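Local coordinates for protein putative hydantoin racemase (Klebsiella pneumoniae subsp. pneumoniae, PDB 3QVL) that racemises allantoin and probably also other 5-monosubstituted hydantoins, as a member of the HyuE branch of the Asp/Glu/hydantoin racemase family, at residues 110-115 with 127-132; 52-57 with 79-84. One frame throughout, in Å; residues are numbered along the deposited sequence.

Both contacts are buried and rest on van der Waals packing, but they are tied to two different parallel sheets. Contact 1 lies within one beta-alpha-beta unit, where strand 112-116 meets the helix 122-132 that follows it through branched and aromatic side chains. Contact 2 brings helix 48-68 against the turn before helix 83-89, beside the sheet that contains strand 72-75; there a methyl and a proline ring pack largely on backbone, and the two chains come far closer than in contact 1. Their centres are about 19 Å apart. The polar tie between them is the probable hydrogen bond from Tyr132 OH to Asp80 OD2 (2.7 Å), beside which Leu128 CD1 packs on Gly79 O at 3.5 Å.

Contact 1. Residues 110-115 with 127-132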
loop_
_atom_site.group_PDB
_atom_site.type_symbol
_atom_site.label_atom_id
_atom_site.label_comp_id
_atom_site.label_asym_id
_atom_site.label_seq_id
_atom_site.Cartn_x
_atom_site.Cartn_y
_atom_site.Cartn_z
ATOM N N THR A 110 -14.248 10.491 9.379
ATOM C CA THR A 110 -13.489 9.284 9.056
ATOM C C THR A 110 -13.029 9.321 7.601
ATOM O O THR A 110 -11.874 9.015 7.299
ATOM C CB THR A 110 -14.304 7.996 9.304
ATOM O OG1 THR A 110 -15.535 8.056 8.573
ATOM C CG2 THR A 110 -14.596 7.822 10.789
ATOM N N ARG A 111 -13.943 9.699 6.709
ATOM C CA ARG A 111 -13.640 9.821 5.285
ATOM C C ARG A 111 -14.268 11.078 4.690
ATOM O O ARG A 111 -15.304 11.550 5.163
ATOM C CB ARG A 111 -14.105 8.581 4.515
ATOM C CG ARG A 111 -13.411 7.281 4.919
ATOM C CD ARG A 111 -13.641 6.178 3.900
ATOM N NE ARG A 111 -15.062 5.900 3.697
ATOM C CZ ARG A 111 -15.552 5.167 2.703
ATOM N NH1 ARG A 111 -16.860 4.974 2.608
ATOM N NH2 ARG A 111 -14.741 4.624 1.802
ATOM N N PHE A 112 -13.629 11.610 3.650
ATOM C CA PHE A 112 -14.109 12.815 2.977
ATOM C C PHE A 112 -14.260 12.615 1.472
ATOM O O PHE A 112 -13.661 11.708 0.890
ATOM C CB PHE A 112 -13.181 14.006 3.265
ATOM C CG PHE A 112 -11.767 13.822 2.769
ATOM C CD1 PHE A 112 -11.416 14.179 1.468
ATOM C CD2 PHE A 112 -10.786 13.301 3.607
ATOM C CE1 PHE A 112 -10.111 14.012 1.009
ATOM C CE2 PHE A 112 -9.477 13.132 3.157
ATOM C CZ PHE A 112 -9.139 13.488 1.856
ATOM N N SER A 113 -15.069 13.471 0.854
ATOM C CA SER A 113 -15.187 13.518 -0.598
ATOM C C SER A 113 -14.643 14.842 -1.120
ATOM O O SER A 113 -14.830 15.887 -0.495
ATOM C CB SER A 113 -16.642 13.341 -1.029
ATOM O OG SER A 113 -17.119 12.054 -0.681
ATOM N N ILE A 114 -13.963 14.789 -2.262
ATOM C CA ILE A 114 -13.429 15.990 -2.904
ATOM C C ILE A 114 -14.353 16.442 -4.033
ATOM O O ILE A 114 -14.802 15.629 -4.843
ATOM C CB ILE A 114 -11.982 15.771 -3.436
ATOM C CG1 ILE A 114 -11.017 15.507 -2.273
ATOM C CG2 ILE A 114 -11.508 16.976 -4.263
ATOM C CD1 ILE A 114 -9.646 14.996 -2.693
ATOM N N VAL A 115 -14.646 17.740 -4.062
ATOM C CA VAL A 115 -15.403 18.344 -5.155
ATOM C C VAL A 115 -14.553 19.442 -5.795
ATOM O O VAL A 115 -14.362 20.512 -5.213
ATOM C CB VAL A 115 -16.770 18.910 -4.684
ATOM C CG1 VAL A 115 -17.522 19.555 -5.850
ATOM C CG2 VAL A 115 -17.622 17.816 -4.046
ATOM N N HIS A 127 -3.021 12.140 -7.157
ATOM C CA HIS A 127 -1.585 12.083 -6.892
ATOM C C HIS A 127 -1.241 12.676 -5.526
ATOM O O HIS A 127 -0.415 12.123 -4.798
ATOM C CB HIS A 127 -0.805 12.802 -7.995
ATOM N N LEU A 128 -1.883 13.794 -5.187
ATOM C CA LEU A 128 -1.671 14.453 -3.895
ATOM C C LEU A 128 -2.179 13.616 -2.724
ATOM O O LEU A 128 -1.556 13.595 -1.661
ATOM C CB LEU A 128 -2.314 15.843 -3.870
ATOM C CG LEU A 128 -1.670 16.968 -4.686
ATOM C CD1 LEU A 128 -2.394 18.269 -4.401
ATOM C CD2 LEU A 128 -0.179 17.118 -4.394
ATOM N N LEU A 129 -3.307 12.935 -2.923
ATOM C CA LEU A 129 -3.843 12.010 -1.924
ATOM C C LEU A 129 -2.823 10.930 -1.575
ATOM O O LEU A 129 -2.606 10.627 -0.400
ATOM C CB LEU A 129 -5.143 11.366 -2.414
ATOM C CG LEU A 129 -6.428 12.196 -2.375
ATOM C CD1 LEU A 129 -7.512 11.508 -3.183
ATOM C CD2 LEU A 129 -6.895 12.441 -0.945
ATOM N N HIS A 130 -2.195 10.363 -2.604
ATOM C CA HIS A 130 -1.157 9.350 -2.425
ATOM C C HIS A 130 0.107 9.930 -1.794
ATOM O O HIS A 130 0.682 9.328 -0.884
ATOM C CB HIS A 130 -0.825 8.674 -3.759
ATOM C CG HIS A 130 -1.864 7.699 -4.216
ATOM N ND1 HIS A 130 -2.097 6.504 -3.570
ATOM C CD2 HIS A 130 -2.727 7.737 -5.259
ATOM C CE1 HIS A 130 -3.060 5.850 -4.192
ATOM N NE2 HIS A 130 -3.460 6.576 -5.221
ATOM N N GLN A 131 0.526 11.099 -2.277
ATOM C CA GLN A 131 1.722 11.775 -1.773
ATOM C C GLN A 131 1.596 12.156 -0.298
ATOM O O GLN A 131 2.533 11.960 0.477
ATOM C CB GLN A 131 2.035 13.016 -2.615
ATOM N N TYR A 132 0.436 12.687 0.083
ATOM C CA TYR A 132 0.195 13.115 1.463
ATOM C C TYR A 132 -0.221 11.958 2.375
ATOM O O TYR A 132 -0.162 12.076 3.601
ATOM C CB TYR A 132 -0.849 14.237 1.522
ATOM C CG TYR A 132 -0.482 15.502 0.766
ATOM C CD1 TYR A 132 0.850 15.890 0.604
ATOM C CD2 TYR A 132 -1.476 16.326 0.238
ATOM C CE1 TYR A 132 1.183 17.055 -0.084
ATOM C CE2 TYR A 132 -1.154 17.493 -0.449
ATOM C CZ TYR A 132 0.176 17.850 -0.606
ATOM O OH TYR A 132 0.498 19.003 -1.282
#
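The Phe112 ring meets Leu129 at its edge, near the ring plane, where CZ lies 3.7 Å from Leu129 CD2 and CE1 4.1 Å from the same methyl. Within the strand, Ile114 CG1 also sits at the ring edge, in plane; Ala105 of helix 97-108, Val179 and Cys138 pack around the ring as well. With CG between the backbone N and carbonyl carbon (chi1 62°), the ring swings out from a CB that does not itself aim at the helix, and the Phe112 and Leu129 side chains run antiparallel, touching alongside. Ile114 and Leu129 instead meet tip to tip: CD1 of Ile114 is 4.1 Å from Leu129 CD1 and equally far from Leu129 CD2. Across these two segments, then, Leu129 CD1 meets the isoleucine, while CD2 meets both the isoleucine and the aromatic edge. Met102, Leu141 and Phe134 also pack on this leucine. Strand 112-116 and helix 122-132 are successive elements of a beta-alpha-beta unit ending in strand 138-143. The three side chains that join them here are buried hydrocarbon, so this contact works through a modest burial of apolar surface and sets no directional polar bond.

Contact 2. Residues 52-57 with 79-84; sequences AIAAVG and GDPGLL
Ala55 and Gly82 form the tight part of this contact: Ala55 CA and Gly82 CA are 4.3 Å apart, and Ala55 CB lies 3.8 Å from Gly82 N and 3.9 Å from Gly82 CA. The methyl therefore rests directly on the turn, where Gly82, with a positive phi (68°), presents bare backbone to it. Gly82 is partly exposed even though it sits at the contact itself. Pro81 fills the neighbouring position more loosely. The CB-CG edge of its ring meets the helix, with Pro81 CG 4.1 Å from Ala54 CB and Pro81 CB 4.1 Å from Ala55 N, while Ala55 CB and Pro81 CB are 4.4 Å apart. Pro9 packs on both Ala54 and Pro81, and Ile45 also touches Ala54. Looser still is the helix start at Leu84, which makes no contact with helix 48-68 and is partly exposed. It lies beside His48 of a neighbouring subunit, on which Phe239 and Ala52 receive Ile53 and Val56 in turn. Asp80, which does not touch the helix segment, accepts hydrogen bonds from Ala98 N at OD1 and Glu99 N at OD2, which fasten the turn to the start of helix 97-108. Pro81 and Gly82 are the central residues of a type II beta turn from Asp80 to Leu83, closed by a weak Leu83 N to Asp80 O bond, and Gly82 is the N-cap of helix 83-89. The packing thus joins helix 48-68, which lies between strands 31-36 and 72-75 in the chain, to a Pro-Gly turn that follows Ser77 and Phe78, two residues of the racemase's hydantoin pocket.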
loop_
_atom_site.group_PDB
_atom_site.type_symbol
_atom_site.label_atom_id
_atom_site.label_comp_id
_atom_site.label_asym_id
_atom_site.label_seq_id
_atom_site.Cartn_x
_atom_site.Cartn_y
_atom_site.Cartn_z
ATOM N N ALA A 52 3.243 23.509 -13.713
ATOM C CA ALA A 52 4.679 23.758 -13.838
ATOM C C ALA A 52 4.980 25.253 -13.936
ATOM O O ALA A 52 5.949 25.736 -13.347
ATOM C CB ALA A 52 5.250 23.014 -15.036
ATOM N N ILE A 53 4.142 25.972 -14.680
ATOM C CA ILE A 53 4.250 27.427 -14.798
ATOM C C ILE A 53 3.933 28.093 -13.459
ATOM O O ILE A 53 4.674 28.970 -13.003
ATOM C CB ILE A 53 3.326 27.976 -15.916
ATOM C CG1 ILE A 53 3.815 27.500 -17.287
ATOM C CG2 ILE A 53 3.264 29.505 -15.874
ATOM C CD1 ILE A 53 2.838 27.750 -18.415
ATOM N N ALA A 54 2.842 27.655 -12.831
ATOM C CA ALA A 54 2.399 28.193 -11.546
ATOM C C ALA A 54 3.442 28.015 -10.444
ATOM O O ALA A 54 3.603 28.895 -9.595
ATOM C CB ALA A 54 1.081 27.561 -11.135
ATOM N N ALA A 55 4.145 26.883 -10.469
ATOM C CA ALA A 55 5.184 26.575 -9.483
ATOM C C ALA A 55 6.286 27.637 -9.431
ATOM O O ALA A 55 6.717 28.035 -8.346
ATOM C CB ALA A 55 5.779 25.196 -9.747
ATOM N N VAL A 56 6.729 28.094 -10.601
ATOM C CA VAL A 56 7.755 29.138 -10.696
ATOM C C VAL A 56 7.202 30.496 -10.247
ATOM O O VAL A 56 7.906 31.275 -9.598
ATOM C CB VAL A 56 8.378 29.202 -12.118
ATOM C CG1 VAL A 56 9.204 30.472 -12.316
ATOM C CG2 VAL A 56 9.246 27.975 -12.359
ATOM N N GLY A 57 5.939 30.759 -10.579
ATOM C CA GLY A 57 5.245 31.960 -10.116
ATOM C C GLY A 57 5.130 32.017 -8.603
ATOM O O GLY A 57 5.268 33.086 -8.003
ATOM N N GLY A 79 -3.706 22.103 -6.392
ATOM C CA GLY A 79 -2.635 21.191 -6.776
ATOM C C GLY A 79 -1.381 21.382 -5.942
ATOM O O GLY A 79 -0.405 20.646 -6.106
ATOM N N ASP A 80 -1.416 22.369 -5.044
ATOM C CA ASP A 80 -0.261 22.779 -4.231
ATOM C C ASP A 80 1.041 22.877 -5.046
ATOM O O ASP A 80 2.061 22.308 -4.648
ATOM C CB ASP A 80 -0.072 21.837 -3.028
ATOM C CG ASP A 80 -1.268 21.828 -2.086
ATOM O OD1 ASP A 80 -2.166 22.686 -2.225
ATOM O OD2 ASP A 80 -1.304 20.954 -1.194
ATOM N N PRO A 81 1.011 23.606 -6.183
ATOM C CA PRO A 81 2.170 23.625 -7.075
ATOM C C PRO A 81 3.406 24.248 -6.432
ATOM O O PRO A 81 3.318 25.307 -5.801
ATOM C CB PRO A 81 1.692 24.476 -8.259
ATOM C CG PRO A 81 0.635 25.338 -7.702
ATOM C CD PRO A 81 -0.053 24.507 -6.660
ATOM N N GLY A 82 4.538 23.568 -6.587
ATOM C CA GLY A 82 5.821 24.038 -6.071
ATOM C C GLY A 82 5.939 24.057 -4.558
ATOM O O GLY A 82 6.725 24.831 -4.013
ATOM N N LEU A 83 5.175 23.200 -3.881
ATOM C CA LEU A 83 5.141 23.182 -2.414
ATOM C C LEU A 83 6.511 22.931 -1.783
ATOM O O LEU A 83 6.953 23.702 -0.929
ATOM C CB LEU A 83 4.111 22.170 -1.890
ATOM C CG LEU A 83 3.961 22.043 -0.365
ATOM C CD1 LEU A 83 3.390 23.313 0.264
ATOM C CD2 LEU A 83 3.106 20.837 -0.005
ATOM N N LEU A 84 7.176 21.861 -2.209
ATOM C CA LEU A 84 8.475 21.494 -1.643
ATOM C C LEU A 84 9.587 22.440 -2.092
ATOM O O LEU A 84 10.527 22.704 -1.339
ATOM C CB LEU A 84 8.816 20.031 -1.949
ATOM C CG LEU A 84 7.858 18.973 -1.379
ATOM C CD1 LEU A 84 8.345 17.567 -1.693
ATOM C CD2 LEU A 84 7.654 19.141 0.126
#